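Long-range contacts in coat protein (Sulfolobus turreted icosahedral virus, PDB 2BBD), which serves as the major coat protein of an archaeal icosahedral virus, with a fold that points to common ancestry with bacterial and eukaryotic viruses: residues N28-R34 and T153-V159; Y233-R239 and S290-D296; A172-L178 and Y316-L320. All coordinates share one frame; numbering follows the deposited sequence.

Contact 1 (N28-R34 and T153-V159)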
loop_
_atom_site.group_PDB
_atom_site.type_symbol
_atom_site.label_atom_id
_atom_site.label_comp_id
_atom_site.label_asym_id
_atom_site.label_seq_id
_atom_site.Cartn_x
_atom_site.Cartn_y
_atom_site.Cartn_z
ATOM N N ASN A 28 -9.054 19.880 -9.384
ATOM C CA ASN A 28 -8.036 19.852 -10.425
ATOM C C ASN A 28 -7.510 18.435 -10.488
ATOM O O ASN A 28 -8.080 17.520 -9.872
ATOM C CB ASN A 28 -6.880 20.787 -10.067
ATOM C CG ASN A 28 -7.048 22.178 -10.641
ATOM O OD1 ASN A 28 -7.258 22.341 -11.845
ATOM N ND2 ASN A 28 -6.944 23.193 -9.785
ATOM N N PHE A 29 -6.433 18.250 -11.241
ATOM C CA PHE A 29 -5.814 16.939 -11.322
ATOM C C PHE A 29 -5.265 16.681 -9.917
ATOM O O PHE A 29 -4.915 17.625 -9.203
ATOM C CB PHE A 29 -4.679 16.937 -12.357
ATOM C CG PHE A 29 -5.144 16.707 -13.777
ATOM C CD1 PHE A 29 -4.307 16.078 -14.699
ATOM C CD2 PHE A 29 -6.411 17.117 -14.195
ATOM C CE1 PHE A 29 -4.724 15.858 -16.022
ATOM C CE2 PHE A 29 -6.837 16.903 -15.516
ATOM C CZ PHE A 29 -5.993 16.274 -16.426
ATOM N N ILE A 30 -5.188 15.415 -9.525
ATOM C CA ILE A 30 -4.709 15.047 -8.192
ATOM C C ILE A 30 -3.434 14.211 -8.246
ATOM O O ILE A 30 -3.395 13.181 -8.914
ATOM C CB ILE A 30 -5.805 14.249 -7.441
ATOM C CG1 ILE A 30 -7.037 15.141 -7.238
ATOM C CG2 ILE A 30 -5.261 13.707 -6.116
ATOM C CD1 ILE A 30 -8.289 14.382 -6.788
ATOM N N ARG A 31 -2.395 14.659 -7.549
ATOM C CA ARG A 31 -1.135 13.925 -7.516
ATOM C C ARG A 31 -1.117 12.971 -6.322
ATOM O O ARG A 31 -0.547 11.875 -6.392
ATOM C CB ARG A 31 0.043 14.892 -7.451
ATOM C CG ARG A 31 0.218 15.736 -8.713
ATOM C CD ARG A 31 1.393 16.660 -8.555
ATOM N NE ARG A 31 2.640 15.901 -8.549
ATOM C CZ ARG A 31 3.195 15.391 -9.644
ATOM N NH1 ARG A 31 2.615 15.572 -10.823
ATOM N NH2 ARG A 31 4.314 14.689 -9.563
ATOM N N LYS A 32 -1.741 13.377 -5.221
ATOM C CA LYS A 32 -1.803 12.493 -4.071
ATOM C C LYS A 32 -2.841 12.864 -3.019
ATOM O O LYS A 32 -3.389 13.966 -3.009
ATOM C CB LYS A 32 -0.420 12.350 -3.418
ATOM C CG LYS A 32 0.056 13.502 -2.557
ATOM C CD LYS A 32 1.344 13.094 -1.811
ATOM C CE LYS A 32 1.908 14.218 -0.935
ATOM N NZ LYS A 32 1.049 14.522 0.246
ATOM N N ILE A 33 -3.125 11.902 -2.154
ATOM C CA ILE A 33 -4.068 12.091 -1.073
ATOM C C ILE A 33 -3.399 11.643 0.216
ATOM O O ILE A 33 -2.830 10.556 0.290
ATOM C CB ILE A 33 -5.347 11.256 -1.280
ATOM C CG1 ILE A 33 -6.086 11.736 -2.537
ATOM C CG2 ILE A 33 -6.233 11.355 -0.051
ATOM C CD1 ILE A 33 -7.248 10.827 -2.942
ATOM N N ARG A 34 -3.461 12.488 1.230
ATOM C CA ARG A 34 -2.875 12.160 2.516
ATOM C C ARG A 34 -3.979 11.958 3.544
ATOM O O ARG A 34 -4.962 12.708 3.577
ATOM C CB ARG A 34 -1.946 13.279 2.982
ATOM C CG ARG A 34 -1.490 13.118 4.421
ATOM C CD ARG A 34 -0.720 14.336 4.903
ATOM N NE ARG A 34 0.588 14.449 4.272
ATOM C CZ ARG A 34 1.404 15.486 4.437
ATOM N NH1 ARG A 34 1.034 16.501 5.214
ATOM N NH2 ARG A 34 2.589 15.505 3.840
ATOM N N THR A 153 -5.925 15.303 3.268
ATOM C CA THR A 153 -5.188 16.374 2.609
ATOM C C THR A 153 -4.918 15.992 1.158
ATOM O O THR A 153 -4.413 14.918 0.868
ATOM C CB THR A 153 -3.878 16.663 3.326
ATOM O OG1 THR A 153 -4.161 17.080 4.664
ATOM C CG2 THR A 153 -3.126 17.767 2.626
ATOM N N ILE A 154 -5.259 16.881 0.243
ATOM C CA ILE A 154 -5.090 16.575 -1.166
ATOM C C ILE A 154 -4.058 17.432 -1.871
ATOM O O ILE A 154 -4.007 18.652 -1.692
ATOM C CB ILE A 154 -6.454 16.698 -1.883
ATOM C CG1 ILE A 154 -7.462 15.788 -1.183
ATOM C CG2 ILE A 154 -6.335 16.309 -3.358
ATOM C CD1 ILE A 154 -8.877 16.074 -1.548
ATOM N N THR A 155 -3.209 16.778 -2.654
ATOM C CA THR A 155 -2.214 17.496 -3.428
ATOM C C THR A 155 -2.758 17.549 -4.857
ATOM O O THR A 155 -2.982 16.517 -5.483
ATOM C CB THR A 155 -0.852 16.783 -3.422
ATOM O OG1 THR A 155 -0.297 16.803 -2.100
ATOM C CG2 THR A 155 0.103 17.492 -4.371
ATOM N N TYR A 156 -3.000 18.760 -5.349
ATOM C CA TYR A 156 -3.527 18.951 -6.695
ATOM C C TYR A 156 -2.463 19.455 -7.639
ATOM O O TYR A 156 -1.365 19.812 -7.233
ATOM C CB TYR A 156 -4.648 19.996 -6.705
ATOM C CG TYR A 156 -5.934 19.573 -6.053
ATOM C CD1 TYR A 156 -6.283 20.042 -4.791
ATOM C CD2 TYR A 156 -6.823 18.736 -6.714
ATOM C CE1 TYR A 156 -7.496 19.692 -4.207
ATOM C CE2 TYR A 156 -8.033 18.375 -6.140
ATOM C CZ TYR A 156 -8.364 18.855 -4.888
ATOM O OH TYR A 156 -9.551 18.474 -4.311
ATOM N N GLU A 157 -2.812 19.474 -8.914
ATOM C CA GLU A 157 -1.946 20.024 -9.939
ATOM C C GLU A 157 -2.908 20.659 -10.929
ATOM O O GLU A 157 -3.846 20.013 -11.414
ATOM C CB GLU A 157 -1.101 18.964 -10.648
ATOM C CG GLU A 157 0.005 19.595 -11.492
ATOM C CD GLU A 157 0.838 18.582 -12.257
ATOM O OE1 GLU A 157 1.212 17.543 -11.677
ATOM O OE2 GLU A 157 1.133 18.837 -13.441
ATOM N N ARG A 158 -2.697 21.938 -11.194
ATOM C CA ARG A 158 -3.542 22.644 -12.126
ATOM C C ARG A 158 -3.006 22.375 -13.527
ATOM O O ARG A 158 -2.033 22.987 -13.970
ATOM C CB ARG A 158 -3.538 24.140 -11.810
ATOM C CG ARG A 158 -4.300 24.963 -12.815
ATOM C CD ARG A 158 -4.617 26.346 -12.284
ATOM N NE ARG A 158 -5.035 27.239 -13.362
ATOM C CZ ARG A 158 -4.197 27.785 -14.240
ATOM N NH1 ARG A 158 -2.896 27.529 -14.160
ATOM N NH2 ARG A 158 -4.658 28.584 -15.197
ATOM N N VAL A 159 -3.645 21.435 -14.207
ATOM C CA VAL A 159 -3.255 21.057 -15.554
ATOM C C VAL A 159 -4.206 21.725 -16.536
ATOM O O VAL A 159 -5.412 21.468 -16.534
ATOM C CB VAL A 159 -3.300 19.526 -15.721
ATOM C CG1 VAL A 159 -2.832 19.136 -17.102
ATOM C CG2 VAL A 159 -2.410 18.877 -14.665
HETATM O O HOH W 1 -6.216 20.522 -13.562
HETATM O O HOH W 2 -1.462 15.318 -0.121
#
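A classic beta bulge, in which R31 and K32 both face T155, joins two antiparallel strands of the five-stranded sheet in the N-terminal half of this coat protein. The carbonyl T155 O takes a bond from R31 N at 2.8 Å and only a weak one from K32 N. Beyond the irregularity the ladder resumes, T155 N meeting K32 O almost straight (174° at the hydrogen). The bulge also turns R31 toward the opposite strand. Its side chain bends at chi3 (69°), and NH1 reaches E157 OE1 at 2.6 Å in a salt bridge, the guanidinium and carboxylate planes lying 38° apart. On the face that carries E157, K32 lays its CG beside T155 OG1 (3.4 Å), and a water joins K32 NZ to that hydroxyl; K32 NZ is also paired with E117, and T155 OG1 bonds T5. The other face is mostly apolar, carrying I30, I33, I154 and Y156, whose hydroxyl bonds P25 O; I30 runs alongside Y156 in the same direction, its CG1 3.6 Å from Y156 CE2. Close to E157, V159 sits over one face of the F29 ring in a CH-pi contact, V159 CB 3.8 Å from the ring centroid. The second oxygen of E157 bonds R122 and the amino group of G1, and with R31 on the first oxygen this carboxylate is gathered among positive groups, which would probably keep it ionised.

Contact 2 (Y233-R239 and S290-D296); sequences YELKIVR and SDSIEYD
With chi1 at 53°, E294 holds CG between its backbone N and carbonyl carbon, which swings the side chain across V238, CG lying 3.5 Å from V238 CG2. On the opposite face of the ladder a chi2 of -58° folds I237 CD1 toward I293 CG1, and at 3.4 Å this carbon pair is tighter than usual. Next to it L235 leans its CD1 on E294 O (3.3 Å) as well as on I293 CG2. Y233 and Y295 cross at about a right angle, Y233 OH passing 3.6 Å from Y295 CB on its way to Q214. Between the faces the antiparallel backbones are tied in pairs, D296 N meeting E234 O at 2.6 Å. Acidic groups collect on the E294 face. E294 OE2 lies 2.8 Å from D296 OD1, two acceptors side by side, E234 OE2 is 3.8 Å from the same D296 OD1, and D244 adds a further acid beside E234; such crowding would probably raise the affinity of one of them for a proton. K236 NZ, 5.0 Å from E294 OE2, may ease the repulsion. The paired strands are the middle two of a four-stranded antiparallel sheet. Strand 200-204 flanks 293-299 and supplies H201 to E294 OE1, strand 243-249 flanks 230-237, and Y295 reaches over to strand 303-313 of the large mixed sheet.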
loop_
_atom_site.group_PDB
_atom_site.type_symbol
_atom_site.label_atom_id
_atom_site.label_comp_id
_atom_site.label_asym_id
_atom_site.label_seq_id
_atom_site.Cartn_x
_atom_site.Cartn_y
_atom_site.Cartn_z
ATOM N N TYR A 233 13.124 -15.929 -1.034
ATOM C CA TYR A 233 12.105 -15.391 -1.934
ATOM C C TYR A 233 12.508 -15.747 -3.357
ATOM O O TYR A 233 13.678 -15.655 -3.724
ATOM C CB TYR A 233 12.003 -13.866 -1.816
ATOM C CG TYR A 233 11.117 -13.241 -2.876
ATOM C CD1 TYR A 233 9.753 -13.050 -2.653
ATOM C CD2 TYR A 233 11.642 -12.858 -4.115
ATOM C CE1 TYR A 233 8.933 -12.492 -3.634
ATOM C CE2 TYR A 233 10.826 -12.300 -5.107
ATOM C CZ TYR A 233 9.478 -12.120 -4.856
ATOM O OH TYR A 233 8.671 -11.569 -5.821
ATOM N N GLU A 234 11.530 -16.124 -4.166
ATOM C CA GLU A 234 11.807 -16.521 -5.533
ATOM C C GLU A 234 10.739 -16.028 -6.510
ATOM O O GLU A 234 9.544 -16.226 -6.280
ATOM C CB GLU A 234 11.887 -18.047 -5.577
ATOM C CG GLU A 234 12.454 -18.650 -6.843
ATOM C CD GLU A 234 12.425 -20.175 -6.799
ATOM O OE1 GLU A 234 12.603 -20.743 -5.700
ATOM O OE2 GLU A 234 12.230 -20.801 -7.859
ATOM N N LEU A 235 11.179 -15.368 -7.580
ATOM C CA LEU A 235 10.279 -14.889 -8.627
ATOM C C LEU A 235 10.647 -15.748 -9.829
ATOM O O LEU A 235 11.755 -15.640 -10.370
ATOM C CB LEU A 235 10.518 -13.412 -8.948
ATOM C CG LEU A 235 9.512 -12.868 -9.969
ATOM C CD1 LEU A 235 8.107 -12.885 -9.355
ATOM C CD2 LEU A 235 9.900 -11.453 -10.406
ATOM N N LYS A 236 9.720 -16.598 -10.249
ATOM C CA LYS A 236 10.000 -17.517 -11.341
ATOM C C LYS A 236 9.025 -17.494 -12.516
ATOM O O LYS A 236 7.809 -17.389 -12.332
ATOM C CB LYS A 236 10.073 -18.936 -10.761
ATOM C CG LYS A 236 10.364 -20.052 -11.747
ATOM C CD LYS A 236 10.265 -21.396 -11.027
ATOM C CE LYS A 236 10.602 -22.568 -11.934
ATOM N NZ LYS A 236 10.466 -23.875 -11.204
ATOM N N ILE A 237 9.580 -17.592 -13.722
ATOM C CA ILE A 237 8.788 -17.628 -14.947
ATOM C C ILE A 237 8.438 -19.101 -15.118
ATOM O O ILE A 237 9.324 -19.932 -15.312
ATOM C CB ILE A 237 9.615 -17.168 -16.186
ATOM C CG1 ILE A 237 10.242 -15.794 -15.933
ATOM C CG2 ILE A 237 8.722 -17.111 -17.427
ATOM C CD1 ILE A 237 9.250 -14.702 -15.615
ATOM N N VAL A 238 7.153 -19.427 -15.037
ATOM C CA VAL A 238 6.706 -20.808 -15.164
ATOM C C VAL A 238 6.287 -21.182 -16.585
ATOM O O VAL A 238 6.317 -22.357 -16.954
ATOM C CB VAL A 238 5.518 -21.090 -14.215
ATOM C CG1 VAL A 238 4.987 -22.500 -14.435
ATOM C CG2 VAL A 238 5.959 -20.922 -12.770
ATOM N N ARG A 239 5.892 -20.189 -17.379
ATOM C CA ARG A 239 5.457 -20.461 -18.746
ATOM C C ARG A 239 6.648 -20.641 -19.671
ATOM O O ARG A 239 7.471 -19.734 -19.833
ATOM C CB ARG A 239 4.552 -19.337 -19.260
ATOM C CG ARG A 239 4.077 -19.543 -20.695
ATOM C CD ARG A 239 2.876 -18.663 -21.050
ATOM N NE ARG A 239 1.595 -19.351 -20.865
ATOM C CZ ARG A 239 1.069 -19.673 -19.685
ATOM N NH1 ARG A 239 1.709 -19.369 -18.563
ATOM N NH2 ARG A 239 -0.099 -20.302 -19.625
ATOM N N SER A 290 -1.646 -15.224 -18.589
ATOM C CA SER A 290 -1.915 -15.397 -17.172
ATOM C C SER A 290 -1.145 -16.607 -16.640
ATOM O O SER A 290 -0.721 -17.467 -17.410
ATOM C CB SER A 290 -3.415 -15.586 -16.946
ATOM O OG SER A 290 -3.869 -16.774 -17.568
ATOM N N ASP A 291 -0.951 -16.657 -15.326
ATOM C CA ASP A 291 -0.242 -17.762 -14.683
ATOM C C ASP A 291 1.128 -18.046 -15.288
ATOM O O ASP A 291 1.503 -19.205 -15.477
ATOM C CB ASP A 291 -1.101 -19.020 -14.757
ATOM C CG ASP A 291 -2.467 -18.815 -14.157
ATOM O OD1 ASP A 291 -3.339 -19.689 -14.337
ATOM O OD2 ASP A 291 -2.665 -17.775 -13.494
ATOM N N SER A 292 1.884 -16.996 -15.579
ATOM C CA SER A 292 3.200 -17.169 -16.175
ATOM C C SER A 292 4.341 -16.804 -15.235
ATOM O O SER A 292 5.468 -17.267 -15.409
ATOM C CB SER A 292 3.292 -16.343 -17.455
ATOM O OG SER A 292 2.319 -16.779 -18.389
ATOM N N ILE A 293 4.054 -15.967 -14.246
ATOM C CA ILE A 293 5.070 -15.568 -13.287
ATOM C C ILE A 293 4.498 -15.701 -11.883
ATOM O O ILE A 293 3.417 -15.193 -11.587
ATOM C CB ILE A 293 5.538 -14.120 -13.527
ATOM C CG1 ILE A 293 5.944 -13.944 -14.996
ATOM C CG2 ILE A 293 6.730 -13.809 -12.632
ATOM C CD1 ILE A 293 6.478 -12.553 -15.343
ATOM N N GLU A 294 5.232 -16.405 -11.029
ATOM C CA GLU A 294 4.827 -16.651 -9.653
ATOM C C GLU A 294 5.887 -16.152 -8.687
ATOM O O GLU A 294 7.050 -15.977 -9.062
ATOM C CB GLU A 294 4.667 -18.157 -9.428
ATOM C CG GLU A 294 5.915 -18.945 -9.851
ATOM C CD GLU A 294 5.949 -20.381 -9.351
ATOM O OE1 GLU A 294 4.875 -21.008 -9.207
ATOM O OE2 GLU A 294 7.065 -20.895 -9.117
ATOM N N TYR A 295 5.483 -15.901 -7.446
ATOM C CA TYR A 295 6.452 -15.527 -6.427
ATOM C C TYR A 295 6.332 -16.654 -5.400
ATOM O O TYR A 295 5.230 -17.124 -5.101
ATOM C CB TYR A 295 6.178 -14.127 -5.849
ATOM C CG TYR A 295 5.135 -14.004 -4.761
ATOM C CD1 TYR A 295 5.471 -14.188 -3.424
ATOM C CD2 TYR A 295 3.826 -13.623 -5.066
ATOM C CE1 TYR A 295 4.532 -13.991 -2.413
ATOM C CE2 TYR A 295 2.885 -13.423 -4.067
ATOM C CZ TYR A 295 3.241 -13.608 -2.746
ATOM O OH TYR A 295 2.303 -13.425 -1.756
ATOM N N ASP A 296 7.478 -17.121 -4.913
ATOM C CA ASP A 296 7.531 -18.234 -3.971
ATOM C C ASP A 296 8.282 -17.871 -2.702
ATOM O O ASP A 296 9.162 -17.010 -2.708
ATOM C CB ASP A 296 8.236 -19.426 -4.628
ATOM C CG ASP A 296 7.751 -19.690 -6.045
ATOM O OD1 ASP A 296 8.588 -20.048 -6.898
ATOM O OD2 ASP A 296 6.537 -19.550 -6.304
#

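Contact 3 (A172-L178 and Y316-L320)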
loop_
_atom_site.group_PDB
_atom_site.type_symbol
_atom_site.label_atom_id
_atom_site.label_comp_id
_atom_site.label_asym_id
_atom_site.label_seq_id
_atom_site.Cartn_x
_atom_site.Cartn_y
_atom_site.Cartn_z
ATOM N N ALA A 172 -7.876 7.772 -27.513
ATOM C CA ALA A 172 -8.904 7.372 -28.467
ATOM C C ALA A 172 -10.348 7.563 -28.037
ATOM O O ALA A 172 -11.177 7.987 -28.841
ATOM C CB ALA A 172 -8.686 5.918 -28.877
ATOM N N ASP A 173 -10.664 7.253 -26.784
ATOM C CA ASP A 173 -12.041 7.383 -26.316
ATOM C C ASP A 173 -12.373 8.741 -25.723
ATOM O O ASP A 173 -13.471 8.944 -25.205
ATOM C CB ASP A 173 -12.371 6.278 -25.307
ATOM C CG ASP A 173 -11.527 6.352 -24.043
ATOM O OD1 ASP A 173 -11.733 5.493 -23.158
ATOM O OD2 ASP A 173 -10.667 7.252 -23.925
ATOM N N GLY A 174 -11.423 9.667 -25.799
ATOM C CA GLY A 174 -11.642 11.006 -25.275
ATOM C C GLY A 174 -11.960 11.127 -23.790
ATOM O O GLY A 174 -12.321 12.204 -23.325
ATOM N N GLU A 175 -11.817 10.038 -23.040
ATOM C CA GLU A 175 -12.106 10.060 -21.606
ATOM C C GLU A 175 -11.027 10.712 -20.740
ATOM O O GLU A 175 -11.339 11.511 -19.858
ATOM C CB GLU A 175 -12.378 8.641 -21.109
ATOM C CG GLU A 175 -13.584 7.998 -21.776
ATOM C CD GLU A 175 -13.982 6.672 -21.145
ATOM O OE1 GLU A 175 -14.901 6.016 -21.688
ATOM O OE2 GLU A 175 -13.389 6.284 -20.114
HETATM N N MSE A 176 -9.764 10.381 -20.987
HETATM C CA MSE A 176 -8.668 10.946 -20.202
HETATM C C MSE A 176 -7.487 11.340 -21.072
HETATM O O MSE A 176 -7.423 10.986 -22.248
HETATM C CB MSE A 176 -8.149 9.930 -19.180
HETATM C CG MSE A 176 -9.181 9.265 -18.304
HETATM SE SE MSE A 176 -8.254 8.033 -17.085
HETATM C CE MSE A 176 -9.450 8.144 -15.556
ATOM N N PRO A 177 -6.523 12.078 -20.496
ATOM C CA PRO A 177 -5.357 12.474 -21.286
ATOM C C PRO A 177 -4.644 11.216 -21.781
ATOM O O PRO A 177 -4.661 10.175 -21.112
ATOM C CB PRO A 177 -4.513 13.262 -20.286
ATOM C CG PRO A 177 -5.544 13.879 -19.397
ATOM C CD PRO A 177 -6.526 12.749 -19.183
ATOM N N LEU A 178 -4.030 11.314 -22.959
ATOM C CA LEU A 178 -3.306 10.196 -23.555
ATOM C C LEU A 178 -2.166 9.719 -22.656
ATOM O O LEU A 178 -1.976 8.518 -22.479
ATOM C CB LEU A 178 -2.731 10.610 -24.915
ATOM C CG LEU A 178 -1.974 9.549 -25.718
ATOM C CD1 LEU A 178 -2.960 8.510 -26.247
ATOM C CD2 LEU A 178 -1.238 10.219 -26.883
ATOM N N TYR A 316 -4.235 3.934 -22.219
ATOM C CA TYR A 316 -4.051 4.027 -23.664
ATOM C C TYR A 316 -2.706 3.420 -24.057
ATOM O O TYR A 316 -2.028 3.909 -24.965
ATOM C CB TYR A 316 -4.108 5.495 -24.101
ATOM C CG TYR A 316 -5.367 6.191 -23.644
ATOM C CD1 TYR A 316 -5.317 7.237 -22.720
ATOM C CD2 TYR A 316 -6.617 5.767 -24.092
ATOM C CE1 TYR A 316 -6.485 7.838 -22.249
ATOM C CE2 TYR A 316 -7.788 6.360 -23.627
ATOM C CZ TYR A 316 -7.714 7.393 -22.706
ATOM O OH TYR A 316 -8.876 7.962 -22.238
ATOM N N TYR A 317 -2.331 2.355 -23.350
ATOM C CA TYR A 317 -1.076 1.639 -23.569
ATOM C C TYR A 317 -0.735 1.480 -25.054
ATOM O O TYR A 317 0.295 1.959 -25.519
ATOM C CB TYR A 317 -1.169 0.255 -22.924
ATOM C CG TYR A 317 0.115 -0.541 -22.971
ATOM C CD1 TYR A 317 1.118 -0.336 -22.024
ATOM C CD2 TYR A 317 0.327 -1.502 -23.963
ATOM C CE1 TYR A 317 2.298 -1.071 -22.059
ATOM C CE2 TYR A 317 1.508 -2.240 -24.006
ATOM C CZ TYR A 317 2.485 -2.018 -23.052
ATOM O OH TYR A 317 3.650 -2.744 -23.079
ATOM N N ASP A 318 -1.615 0.799 -25.780
ATOM C CA ASP A 318 -1.435 0.547 -27.206
ATOM C C ASP A 318 -1.106 1.802 -28.010
ATOM O O ASP A 318 -0.053 1.869 -28.647
ATOM C CB ASP A 318 -2.684 -0.140 -27.765
ATOM C CG ASP A 318 -2.874 -1.531 -27.193
ATOM O OD1 ASP A 318 -3.989 -2.081 -27.291
ATOM O OD2 ASP A 318 -1.894 -2.080 -26.646
ATOM N N GLN A 319 -1.993 2.793 -27.982
ATOM C CA GLN A 319 -1.752 4.037 -28.704
ATOM C C GLN A 319 -0.332 4.553 -28.467
ATOM O O GLN A 319 0.382 4.879 -29.418
ATOM C CB GLN A 319 -2.762 5.113 -28.286
ATOM C CG GLN A 319 -4.182 4.864 -28.763
ATOM C CD GLN A 319 -5.075 6.084 -28.596
ATOM O OE1 GLN A 319 -5.411 6.480 -27.479
ATOM N NE2 GLN A 319 -5.458 6.693 -29.713
ATOM N N LEU A 320 0.077 4.623 -27.202
ATOM C CA LEU A 320 1.413 5.106 -26.862
ATOM C C LEU A 320 2.514 4.251 -27.475
ATOM O O LEU A 320 3.615 4.738 -27.740
ATOM C CB LEU A 320 1.597 5.143 -25.346
ATOM C CG LEU A 320 0.845 6.239 -24.587
ATOM C CD1 LEU A 320 0.927 5.964 -23.098
ATOM C CD2 LEU A 320 1.439 7.601 -24.915
HETATM O O HOH W 3 -2.214 5.977 -21.072
#
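The hydroxyl of Y316 is gripped twice by the loop 172-178: it donates to D173 OD2 at 2.6 Å and accepts from the backbone N of M176, a selenomethionine here, at 2.9 Å. D173 offers its syn lone pair to the tyrosine, with the carboxylate plane turned 87° from the ring. The same oxygen closes an Asx turn by taking E175 N, which approaches from well above the carboxylate plane (64° out of it). One acidic oxygen thus shapes the loop and holds the end of the tyrosine. A chi1 of -54°, with CG beside the backbone N, sends the ring into the curve of the loop, where P177 O comes up at its edge, 3.2 Å from Y316 CE1. Q319, one helical turn further on, adds a second polar tie: its OE1 accepts a nearly straight bond from A172 N at 2.8 Å. Its amide also lies against L178 CD1, the leucine branch that reaches Y316 CB as well. L178 and L320 slide past each other in opposite directions, L178 CG 4.0 Å from L320 CD2. A water links L178 O to Y316 N, just ahead of the helix for which Y316 occupies the N-cap position. The loop connects helix 161-166 to strand 182-193, while the short helix 317-321 follows strand 303-313; M176 rests on V128, and P177 on P124 and M127, and Y317 packs with H287.

Overall arrangement
The contacts fit a double jelly-roll subunit, the architecture expected of this capsid lineage. Contact 1 belongs to the N-terminal half and contact 2 to the C-terminal half; their centres lie about 36 Å apart, on opposite sides of the chain's centre. Contact 3 joins what is probably the linker between the halves to the last modelled helix, so the chain span it closes includes contact 2, although their nearest atoms stay about 13 Å apart. It touches contact 1, F29 CZ packing on P177 CG at 3.8 Å. A bound methylpentanediol, probably from the crystallisation liquor, lies about 4 Å from the L178 side chain, and one, not necessarily the same, about 5 Å from that of R158.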